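Local coordinates for protein pullulanase (Klebsiella oxytoca, PDB 2YOC) that probably hydrolyses the alpha-1,6-glucosidic linkages of pullulan and related alpha-glucans, as a secreted glycosyl hydrolase associated with type 2 secretion, at residues V43-D48 with D136-V141; K63-W68 with W100-N105; E71-L76 with C110-V115; L122-L127 with G144-Y149. One frame throughout, in Å; residues are numbered along the deposited sequence.

Contact 1: residues V43-D48 with D136-V141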
# COMPACT_ATOMS: atom_id res chain seq x y z
N VAL B 43 63.16 -15.98 3.93
CA VAL B 43 63.15 -14.60 3.44
C VAL B 43 62.10 -14.36 2.34
O VAL B 43 62.08 -15.08 1.35
CB VAL B 43 64.56 -14.00 3.19
CG1 VAL B 43 65.19 -14.49 1.90
CG2 VAL B 43 64.53 -12.48 3.23
N ILE B 44 61.19 -13.39 2.57
CA ILE B 44 60.12 -13.02 1.63
C ILE B 44 60.41 -11.61 1.10
O ILE B 44 60.56 -10.67 1.88
CB ILE B 44 58.68 -13.13 2.24
CG1 ILE B 44 58.43 -14.44 3.05
CG2 ILE B 44 57.58 -12.87 1.19
CD1 ILE B 44 58.57 -15.83 2.34
N HIS B 45 60.48 -11.47 -0.24
CA HIS B 45 60.73 -10.19 -0.91
C HIS B 45 59.43 -9.61 -1.43
O HIS B 45 58.66 -10.31 -2.11
CB HIS B 45 61.64 -10.36 -2.13
CG HIS B 45 62.98 -10.95 -1.86
ND1 HIS B 45 63.22 -12.30 -2.02
CD2 HIS B 45 64.15 -10.33 -1.55
CE1 HIS B 45 64.50 -12.47 -1.77
NE2 HIS B 45 65.11 -11.32 -1.49
N LEU B 46 59.21 -8.33 -1.17
CA LEU B 46 58.06 -7.68 -1.77
C LEU B 46 58.63 -6.95 -2.97
O LEU B 46 59.56 -6.15 -2.83
CB LEU B 46 57.33 -6.70 -0.83
CG LEU B 46 56.08 -6.05 -1.44
CD1 LEU B 46 54.86 -6.80 -1.05
CD2 LEU B 46 55.93 -4.60 -1.03
N VAL B 47 58.16 -7.31 -4.16
CA VAL B 47 58.63 -6.64 -5.35
C VAL B 47 57.69 -5.44 -5.57
O VAL B 47 56.52 -5.60 -5.95
CB VAL B 47 58.82 -7.56 -6.57
CG1 VAL B 47 59.46 -6.80 -7.73
CG2 VAL B 47 59.70 -8.77 -6.21
N ASP B 48 58.19 -4.26 -5.17
CA ASP B 48 57.45 -3.01 -5.25
C ASP B 48 57.51 -2.46 -6.65
O ASP B 48 58.56 -2.03 -7.12
CB ASP B 48 57.95 -1.97 -4.22
CG ASP B 48 57.02 -0.78 -3.99
OD1 ASP B 48 55.84 -0.86 -4.42
OD2 ASP B 48 57.46 0.21 -3.38
N ASP B 136 65.42 -23.12 -1.61
CA ASP B 136 66.26 -21.99 -1.16
C ASP B 136 65.72 -21.16 0.02
O ASP B 136 66.50 -20.47 0.69
CB ASP B 136 66.62 -21.08 -2.36
CG ASP B 136 65.51 -20.80 -3.35
OD1 ASP B 136 64.42 -20.36 -2.93
OD2 ASP B 136 65.74 -21.01 -4.56
N ARG B 137 64.38 -21.22 0.25
CA ARG B 137 63.65 -20.47 1.28
C ARG B 137 63.63 -18.96 1.03
O ARG B 137 62.99 -18.21 1.77
CB ARG B 137 64.02 -20.88 2.71
CG ARG B 137 63.32 -22.18 3.12
CD ARG B 137 64.23 -23.25 3.71
NE ARG B 137 65.08 -22.71 4.77
CZ ARG B 137 64.69 -22.55 6.03
NH1 ARG B 137 63.48 -22.91 6.42
NH2 ARG B 137 65.52 -22.05 6.92
N THR B 138 64.32 -18.53 -0.06
CA THR B 138 64.34 -17.17 -0.60
C THR B 138 63.22 -17.13 -1.65
O THR B 138 63.31 -17.79 -2.70
CB THR B 138 65.75 -16.66 -1.02
OG1 THR B 138 65.65 -15.82 -2.17
CG2 THR B 138 66.76 -17.77 -1.28
N VAL B 139 62.14 -16.44 -1.31
CA VAL B 139 60.91 -16.33 -2.07
C VAL B 139 60.56 -14.86 -2.34
O VAL B 139 61.00 -13.99 -1.60
CB VAL B 139 59.83 -17.11 -1.26
CG1 VAL B 139 58.48 -16.41 -1.22
CG2 VAL B 139 59.71 -18.54 -1.74
N SER B 140 59.78 -14.60 -3.41
CA SER B 140 59.36 -13.24 -3.79
C SER B 140 57.87 -13.17 -4.14
O SER B 140 57.34 -14.11 -4.75
CB SER B 140 60.20 -12.74 -4.96
OG SER B 140 61.58 -12.95 -4.75
N VAL B 141 57.20 -12.07 -3.74
CA VAL B 141 55.77 -11.85 -4.01
C VAL B 141 55.49 -10.41 -4.49
O VAL B 141 56.24 -9.49 -4.15
CB VAL B 141 54.81 -12.29 -2.85
CG1 VAL B 141 54.81 -13.80 -2.65
CG2 VAL B 141 55.14 -11.58 -1.53
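Val43 to Val47 pairs with Arg137 to Val141 as a parallel ladder, five backbone bonds running evenly along it. Val43 N gives to Arg137 O and Val139 N to Val43 O; His45 N gives to Val139 O, Val141 N to His45 O (2.8 Å) and Val47 N to Val141 O. A sixth bond comes from a side chain: His45 ND1 reaches Val139 O at 2.8 Å, so that carbonyl is gripped twice. ND1 arrives from above the carbonyl plane, 51° out of it, and the bond is bent. With chi1 at -58° the imidazole stands beside its own backbone N, which brings ND1 to Val139 O and turns the CE1 edge to Thr138 OG1 (3.6 Å).

Apolar contacts line the other face. Ile44 and Val139 lie side by side, CD1 to CG1 3.6 Å, and Ile44 CG2 meets Val141 CG2 at 3.9 Å.

Strand 41-46 is the middle strand of a three-stranded sheet, with 99-103 antiparallel on its far flank. Val43, His45 and Ser140 share the face where helix 152-159 packs at the His45 end; Leu46 and Val141 turn inward onto Val115 of the opposing sheet.

Contact 2: residues K63-W68 with W100-N105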
# COMPACT_ATOMS: atom_id res chain seq x y z
N LYS B 63 54.41 -1.17 5.71
CA LYS B 63 54.48 -2.57 5.29
C LYS B 63 54.81 -3.49 6.46
O LYS B 63 55.74 -3.23 7.22
CB LYS B 63 55.51 -2.74 4.14
CG LYS B 63 54.92 -2.67 2.73
CD LYS B 63 54.37 -1.30 2.35
CE LYS B 63 53.87 -1.27 0.95
NZ LYS B 63 53.54 0.12 0.53
N ASN B 64 54.00 -4.56 6.61
CA ASN B 64 54.12 -5.56 7.68
C ASN B 64 53.51 -6.91 7.32
O ASN B 64 52.56 -6.98 6.55
CB ASN B 64 53.49 -5.03 8.98
CG ASN B 64 52.03 -4.66 8.87
OD1 ASN B 64 51.64 -3.80 8.08
ND2 ASN B 64 51.19 -5.28 9.68
N LEU B 65 54.03 -7.98 7.91
CA LEU B 65 53.49 -9.31 7.66
C LEU B 65 52.73 -9.83 8.86
O LEU B 65 53.30 -9.90 9.95
CB LEU B 65 54.58 -10.34 7.32
CG LEU B 65 55.70 -9.98 6.39
CD1 LEU B 65 56.62 -11.14 6.24
CD2 LEU B 65 55.18 -9.54 5.02
N TYR B 66 51.47 -10.24 8.66
CA TYR B 66 50.74 -10.90 9.74
C TYR B 66 51.13 -12.37 9.63
O TYR B 66 50.71 -13.06 8.69
CB TYR B 66 49.21 -10.68 9.70
CG TYR B 66 48.49 -11.40 10.83
CD1 TYR B 66 48.51 -10.90 12.13
CD2 TYR B 66 47.81 -12.59 10.60
CE1 TYR B 66 47.87 -11.58 13.18
CE2 TYR B 66 47.16 -13.27 11.64
CZ TYR B 66 47.19 -12.76 12.92
OH TYR B 66 46.54 -13.42 13.94
N LEU B 67 52.02 -12.81 10.53
CA LEU B 67 52.55 -14.17 10.58
C LEU B 67 51.90 -14.93 11.74
O LEU B 67 51.65 -14.34 12.80
CB LEU B 67 54.08 -14.13 10.66
CG LEU B 67 54.78 -13.54 9.42
CD1 LEU B 67 55.99 -12.74 9.81
CD2 LEU B 67 55.16 -14.62 8.43
N TRP B 68 51.54 -16.22 11.51
CA TRP B 68 50.78 -17.04 12.47
C TRP B 68 50.89 -18.54 12.24
O TRP B 68 50.89 -19.00 11.10
CB TRP B 68 49.29 -16.63 12.45
CG TRP B 68 48.67 -16.65 11.08
CD1 TRP B 68 48.92 -15.80 10.04
CD2 TRP B 68 47.71 -17.59 10.60
NE1 TRP B 68 48.18 -16.17 8.94
CE2 TRP B 68 47.42 -17.25 9.26
CE3 TRP B 68 47.06 -18.68 11.19
CZ2 TRP B 68 46.52 -17.99 8.49
CZ3 TRP B 68 46.15 -19.40 10.43
CH2 TRP B 68 45.89 -19.05 9.10
N TRP B 100 61.61 -9.34 4.42
CA TRP B 100 61.48 -9.73 5.81
C TRP B 100 62.27 -11.00 6.04
O TRP B 100 62.05 -11.98 5.32
CB TRP B 100 60.02 -10.01 6.17
CG TRP B 100 59.16 -8.79 6.30
CD1 TRP B 100 58.68 -8.26 7.46
CD2 TRP B 100 58.56 -8.04 5.23
NE1 TRP B 100 57.83 -7.21 7.18
CE2 TRP B 100 57.75 -7.05 5.82
CE3 TRP B 100 58.62 -8.12 3.82
CZ2 TRP B 100 57.02 -6.13 5.05
CZ3 TRP B 100 57.92 -7.19 3.07
CH2 TRP B 100 57.14 -6.21 3.69
N VAL B 101 63.18 -11.00 7.02
CA VAL B 101 63.94 -12.20 7.38
C VAL B 101 63.12 -12.85 8.51
O VAL B 101 63.11 -12.36 9.63
CB VAL B 101 65.41 -11.88 7.75
CG1 VAL B 101 66.14 -13.13 8.26
CG2 VAL B 101 66.16 -11.29 6.56
N ILE B 102 62.34 -13.90 8.16
CA ILE B 102 61.44 -14.59 9.09
C ILE B 102 62.13 -15.73 9.84
O ILE B 102 62.63 -16.65 9.19
CB ILE B 102 60.11 -15.02 8.39
CG1 ILE B 102 59.35 -13.79 7.85
CG2 ILE B 102 59.20 -15.84 9.32
CD1 ILE B 102 58.82 -13.97 6.52
N PRO B 103 62.14 -15.72 11.20
CA PRO B 103 62.78 -16.82 11.95
C PRO B 103 61.94 -18.09 11.98
O PRO B 103 60.72 -18.04 12.19
CB PRO B 103 63.00 -16.23 13.34
CG PRO B 103 61.91 -15.20 13.48
CD PRO B 103 61.56 -14.70 12.10
N LEU B 104 62.59 -19.24 11.78
CA LEU B 104 61.92 -20.53 11.75
C LEU B 104 62.19 -21.42 12.95
O LEU B 104 63.16 -21.24 13.68
CB LEU B 104 62.26 -21.27 10.46
CG LEU B 104 61.30 -21.02 9.33
CD1 LEU B 104 62.03 -20.65 8.10
CD2 LEU B 104 60.51 -22.19 9.03
N ASN B 105 61.28 -22.39 13.15
CA ASN B 105 61.33 -23.43 14.17
C ASN B 105 61.98 -24.66 13.51
O ASN B 105 62.97 -25.20 14.02
CB ASN B 105 59.89 -23.66 14.71
CG ASN B 105 59.40 -25.06 15.06
OD1 ASN B 105 60.00 -26.10 14.76
ND2 ASN B 105 58.21 -25.10 15.65
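One face of the Trp100 indole is occupied by Leu65, whose CG sits 3.4 Å from the centroid of the five-membered ring, only 2° off its normal: a CH-pi contact aimed squarely at the pyrrole. The two methyls spread from there in different directions. CD2 lies over the middle of the indole, near the fusion bond, 3.7 Å from Trp100 CE2, while CD1 reaches the ring's root at Trp100 CG (3.5 Å) and CB. At the edge, close to the ring plane, the six-membered part abuts backbone, with Trp100 CZ2 3.7 Å from Lys63 C and equally near Asn64 N. Lys63 CB also touches this end before its chain bends off toward a salt bridge with Asp117. The indole N-H is used elsewhere, on Thr88 O.

Strands 63-68 and 99-103 belong to different three-stranded sheets, and their axes pass 9.6 Å apart at 21°, face to face. This is the interior of a beta sandwich, in keeping with the pullulanase-associated domain, and the two backbones are joined here by side chains, not by a ladder of bonds.

Further along, Leu65 CD1 serves a second partner, Ile102 CD1, at 3.6 Å. Ile102 stands with CG1 beside its backbone N (chi1 -61°), which sends its long branch across the gap; there CG1 meets Leu67 CD1 at 4.0 Å, the two side chains meeting at a slant. On the opposite side of strand 63-68, Tyr66 leans on Tyr66 of the second subunit, and Trp68 on its Asp82.

Contact 3: residues E71-L76 with C110-V115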
# COMPACT_ATOMS: atom_id res chain seq x y z
N GLU B 71 47.48 -25.60 12.41
CA GLU B 71 47.54 -27.06 12.22
C GLU B 71 48.21 -27.48 10.90
O GLU B 71 48.89 -28.50 10.88
CB GLU B 71 46.14 -27.71 12.33
CG GLU B 71 45.17 -27.13 13.36
CD GLU B 71 45.63 -26.88 14.79
OE1 GLU B 71 45.82 -27.87 15.54
OE2 GLU B 71 45.76 -25.70 15.17
N THR B 72 48.06 -26.66 9.84
CA THR B 72 48.66 -26.87 8.52
C THR B 72 50.12 -26.34 8.49
O THR B 72 51.04 -27.16 8.43
CB THR B 72 47.73 -26.30 7.41
OG1 THR B 72 46.39 -26.75 7.61
CG2 THR B 72 48.20 -26.69 6.00
N CYS B 73 50.31 -25.00 8.54
CA CYS B 73 51.63 -24.36 8.48
C CYS B 73 52.10 -23.83 9.85
O CYS B 73 51.81 -22.68 10.23
CB CYS B 73 51.66 -23.26 7.41
SG CYS B 73 51.43 -23.86 5.71
N ASP B 74 52.85 -24.68 10.58
CA ASP B 74 53.34 -24.42 11.94
C ASP B 74 54.87 -24.20 12.13
O ASP B 74 55.33 -24.05 13.28
CB ASP B 74 52.81 -25.51 12.91
CG ASP B 74 52.92 -26.97 12.44
OD1 ASP B 74 53.54 -27.21 11.37
OD2 ASP B 74 52.38 -27.86 13.13
N ALA B 75 55.65 -24.14 11.03
CA ALA B 75 57.11 -23.98 11.06
C ALA B 75 57.66 -22.61 11.57
O ALA B 75 58.87 -22.48 11.76
CB ALA B 75 57.71 -24.34 9.71
N LEU B 76 56.77 -21.62 11.82
CA LEU B 76 57.13 -20.28 12.32
C LEU B 76 57.74 -20.32 13.73
O LEU B 76 57.42 -21.21 14.53
CB LEU B 76 55.91 -19.35 12.33
CG LEU B 76 55.34 -18.92 10.99
CD1 LEU B 76 54.10 -19.74 10.62
CD2 LEU B 76 54.98 -17.48 11.01
N CYS B 110 55.85 -25.71 6.21
CA CYS B 110 55.40 -24.45 5.59
C CYS B 110 55.08 -23.35 6.62
O CYS B 110 55.04 -23.61 7.82
CB CYS B 110 54.22 -24.70 4.65
SG CYS B 110 52.75 -25.40 5.47
N ILE B 111 54.84 -22.11 6.13
CA ILE B 111 54.52 -20.93 6.94
C ILE B 111 53.33 -20.14 6.37
O ILE B 111 53.14 -20.13 5.14
CB ILE B 111 55.77 -20.02 7.11
CG1 ILE B 111 56.42 -19.69 5.74
CG2 ILE B 111 56.78 -20.66 8.07
CD1 ILE B 111 57.37 -18.46 5.67
N ASN B 112 52.53 -19.48 7.24
CA ASN B 112 51.37 -18.65 6.84
C ASN B 112 51.76 -17.16 6.83
O ASN B 112 51.99 -16.57 7.89
CB ASN B 112 50.16 -18.85 7.77
CG ASN B 112 49.63 -20.25 7.87
OD1 ASN B 112 48.98 -20.77 6.95
ND2 ASN B 112 49.83 -20.85 9.03
N VAL B 113 51.82 -16.56 5.63
CA VAL B 113 52.17 -15.15 5.45
C VAL B 113 51.00 -14.35 4.87
O VAL B 113 50.42 -14.74 3.85
CB VAL B 113 53.45 -14.94 4.59
CG1 VAL B 113 54.04 -13.55 4.80
CG2 VAL B 113 54.50 -16.02 4.86
N ILE B 114 50.67 -13.23 5.51
CA ILE B 114 49.68 -12.29 5.01
C ILE B 114 50.45 -11.00 4.87
O ILE B 114 50.89 -10.42 5.86
CB ILE B 114 48.39 -12.14 5.87
CG1 ILE B 114 47.58 -13.46 5.88
CG2 ILE B 114 47.53 -10.98 5.33
CD1 ILE B 114 46.65 -13.64 7.06
N VAL B 115 50.69 -10.62 3.62
CA VAL B 115 51.44 -9.42 3.28
C VAL B 115 50.49 -8.21 3.38
O VAL B 115 49.41 -8.22 2.79
CB VAL B 115 52.12 -9.60 1.90
CG1 VAL B 115 52.73 -8.30 1.40
CG2 VAL B 115 53.16 -10.71 1.95
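A disulfide pins the loop that follows strand 63-68 to segment 110-115: Cys73 SG and Cys110 SG are bonded at 2.0 Å, with the CB-SG-SG-CB torsion at -97°, the left-handed sense. The two cysteines reach the bridge differently. Cys73 holds its sulfur beside its own backbone N, whereas Cys110 places SG between N and the carbonyl carbon (chi1 61°). The loop runs nearly at right angles to the strand, so contact is concentrated on Cys110, Ile111 and Asn112.

Just past the bridge the loop curls over the strand. Ala75 N gives a weak bond of 3.3 Å to Cys110 O, and Ala75 CB rests on the same carbonyl oxygen. Leu76 then crosses Ile111 at about a right angle: its CG meets Ile111 CG2 at 3.7 Å, while CD1 bears on the backbone at Asn112 N. Ile111 turns its longer branch elsewhere and offers the CG2 methyl here.

The Asn112 amide lies against Cys73, its ND2 3.4 Å from CB. Although ND2 is also 3.0 Å from Cys73 O, the angle is poor for a hydrogen bond; ND2 instead bonds to Trp68 O and Asn70 OD1. Asn70 OD1 in turn accepts from Cys73 N, making it a second link between the amide and the loop. The Asp74 carboxylate is held by a salt bridge with Lys106.

A covalent cross-link, supported by a weak backbone bond and a buried amide, ties down a loop that has no regular secondary structure of its own, and is consistent with folding of this secreted protein in an oxidising compartment.

Contact 4: residues L122-L127 with G144-Y149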
# COMPACT_ATOMS: atom_id res chain seq x y z
N LEU B 122 47.72 -6.98 1.23
CA LEU B 122 48.30 -6.58 -0.06
C LEU B 122 48.08 -7.70 -1.09
O LEU B 122 47.78 -7.42 -2.25
CB LEU B 122 49.78 -6.24 0.05
CG LEU B 122 50.11 -4.86 0.63
CD1 LEU B 122 51.57 -4.77 0.98
CD2 LEU B 122 49.77 -3.75 -0.34
N ILE B 123 48.19 -8.97 -0.65
CA ILE B 123 47.91 -10.14 -1.47
C ILE B 123 46.58 -10.72 -0.98
O ILE B 123 46.45 -11.06 0.20
CB ILE B 123 49.09 -11.16 -1.50
CG1 ILE B 123 50.18 -10.66 -2.44
CG2 ILE B 123 48.64 -12.56 -1.93
CD1 ILE B 123 51.45 -10.44 -1.78
N ASP B 124 45.58 -10.76 -1.90
CA ASP B 124 44.19 -11.22 -1.70
C ASP B 124 44.08 -12.55 -0.93
O ASP B 124 43.38 -12.62 0.09
CB ASP B 124 43.42 -11.27 -3.05
CG ASP B 124 44.18 -11.85 -4.24
OD1 ASP B 124 44.92 -11.09 -4.91
OD2 ASP B 124 44.00 -13.06 -4.54
N SER B 125 44.80 -13.59 -1.41
CA SER B 125 44.85 -14.92 -0.82
C SER B 125 45.88 -15.01 0.32
O SER B 125 46.89 -14.29 0.32
CB SER B 125 45.18 -15.96 -1.89
OG SER B 125 46.46 -15.79 -2.48
N ASP B 126 45.60 -15.90 1.30
CA ASP B 126 46.50 -16.18 2.41
C ASP B 126 47.62 -17.05 1.83
O ASP B 126 47.34 -18.14 1.30
CB ASP B 126 45.78 -16.92 3.55
CG ASP B 126 44.55 -16.25 4.13
OD1 ASP B 126 44.29 -15.08 3.78
OD2 ASP B 126 43.85 -16.90 4.94
N LEU B 127 48.86 -16.55 1.84
CA LEU B 127 49.98 -17.29 1.29
C LEU B 127 50.38 -18.45 2.20
O LEU B 127 50.26 -18.35 3.43
CB LEU B 127 51.20 -16.37 1.07
CG LEU B 127 51.01 -15.14 0.20
CD1 LEU B 127 52.11 -14.12 0.46
CD2 LEU B 127 50.94 -15.51 -1.28
N GLY B 144 48.79 -8.10 -4.79
CA GLY B 144 47.58 -8.60 -5.45
C GLY B 144 47.79 -9.74 -6.44
O GLY B 144 46.87 -10.09 -7.18
N ASN B 145 49.00 -10.34 -6.42
CA ASN B 145 49.45 -11.40 -7.33
C ASN B 145 49.10 -12.82 -6.91
O ASN B 145 48.99 -13.67 -7.79
CB ASN B 145 50.95 -11.26 -7.60
CG ASN B 145 51.45 -11.93 -8.86
OD1 ASN B 145 51.95 -13.05 -8.82
ND2 ASN B 145 51.38 -11.24 -9.98
N SER B 146 48.96 -13.09 -5.58
CA SER B 146 48.65 -14.42 -4.99
C SER B 146 49.74 -15.48 -5.20
O SER B 146 49.81 -16.45 -4.43
CB SER B 146 47.31 -14.97 -5.48
OG SER B 146 46.20 -14.30 -4.89
N ALA B 147 50.58 -15.30 -6.24
CA ALA B 147 51.64 -16.22 -6.63
C ALA B 147 52.94 -15.96 -5.88
O ALA B 147 53.24 -14.83 -5.50
CB ALA B 147 51.88 -16.16 -8.13
N VAL B 148 53.70 -17.03 -5.70
CA VAL B 148 54.99 -17.04 -5.02
C VAL B 148 56.06 -17.36 -6.08
O VAL B 148 55.89 -18.30 -6.87
CB VAL B 148 54.96 -18.08 -3.86
CG1 VAL B 148 56.32 -18.21 -3.20
CG2 VAL B 148 53.90 -17.74 -2.83
N TYR B 149 57.14 -16.57 -6.12
CA TYR B 149 58.25 -16.73 -7.07
C TYR B 149 59.52 -17.14 -6.34
O TYR B 149 59.71 -16.75 -5.19
CB TYR B 149 58.49 -15.43 -7.87
CG TYR B 149 57.26 -14.95 -8.61
CD1 TYR B 149 56.29 -14.19 -7.97
CD2 TYR B 149 57.07 -15.26 -9.95
CE1 TYR B 149 55.14 -13.76 -8.64
CE2 TYR B 149 55.93 -14.83 -10.64
CZ TYR B 149 54.97 -14.08 -9.98
OH TYR B 149 53.83 -13.69 -10.63
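Ser125 OG and Ser146 OG share a hydrogen bond of 2.8 Å, in which either hydroxyl may be the donor. Asp124 comes to the same spot: its carboxylate lies next to Ser146 OG, with OD1 turned toward Gly144 O, an acceptor like itself. The carboxylate gets there because CG stands between its backbone N and carbonyl carbon (chi1 43°), and Ser125 OG takes up the same position on its own residue. The hydroxyl of Ser146 therefore has two consecutive residues of the other loop close by.

At the far end Gly144 N gives a weak, bent bond to Leu122 O, 2.8 Å long. Gly144 has a positive phi (72°), a backbone setting that glycine adopts easily.

The two segments are loops at one end of the sandwich. That of 122-127 joins strands 110-117 and 127-130 of one sheet, and that of 144-149 leaves edge strand 138-141 of the other sheet on its way to helix 152-159, so the contact ties the two sheets together where both segments turn.

Beneath the polar group lie the apolar side chains. Ile123 lies against Gly144 to Ser146: CG2 presses on Ser146 CA at 3.6 Å and CG1 on Gly144 N at 3.7 Å. Leu127 CD2 reaches Ser146 O at 3.5 Å and, meeting Val148 at a slant, its CG2 at 4.0 Å. Both Ile123 and Leu127 also pack on Val141. Within the second loop Tyr149 OH donates to Asn145 OD1 (2.7 Å). Asp126 OD2 bonds to Thr119 OG1 of the second subunit.

How the contacts relate
Contacts 1 and 2 are buried, contact 3 is largely so, and contact 4 is only partly buried. Contact 1 is bonding within one sheet; contact 2 is apolar packing between sheets; contact 3 is a covalent tie, and contact 4 mixes hydroxyls with aliphatic side chains. Strand 99-103 of contact 2 is a neighbour of strand 41-46 in contact 1, bonded to it through Trp100 N and Ile44 O. Strands 63-68 and 110-117 likewise link contacts 2 and 3. Val115, in segment 110-115 of contact 3, touches Leu46 and Val141 of contact 1 and Ile123 and Leu127 of contact 4. Contacts 2, 3 and 4 all approach the second subunit.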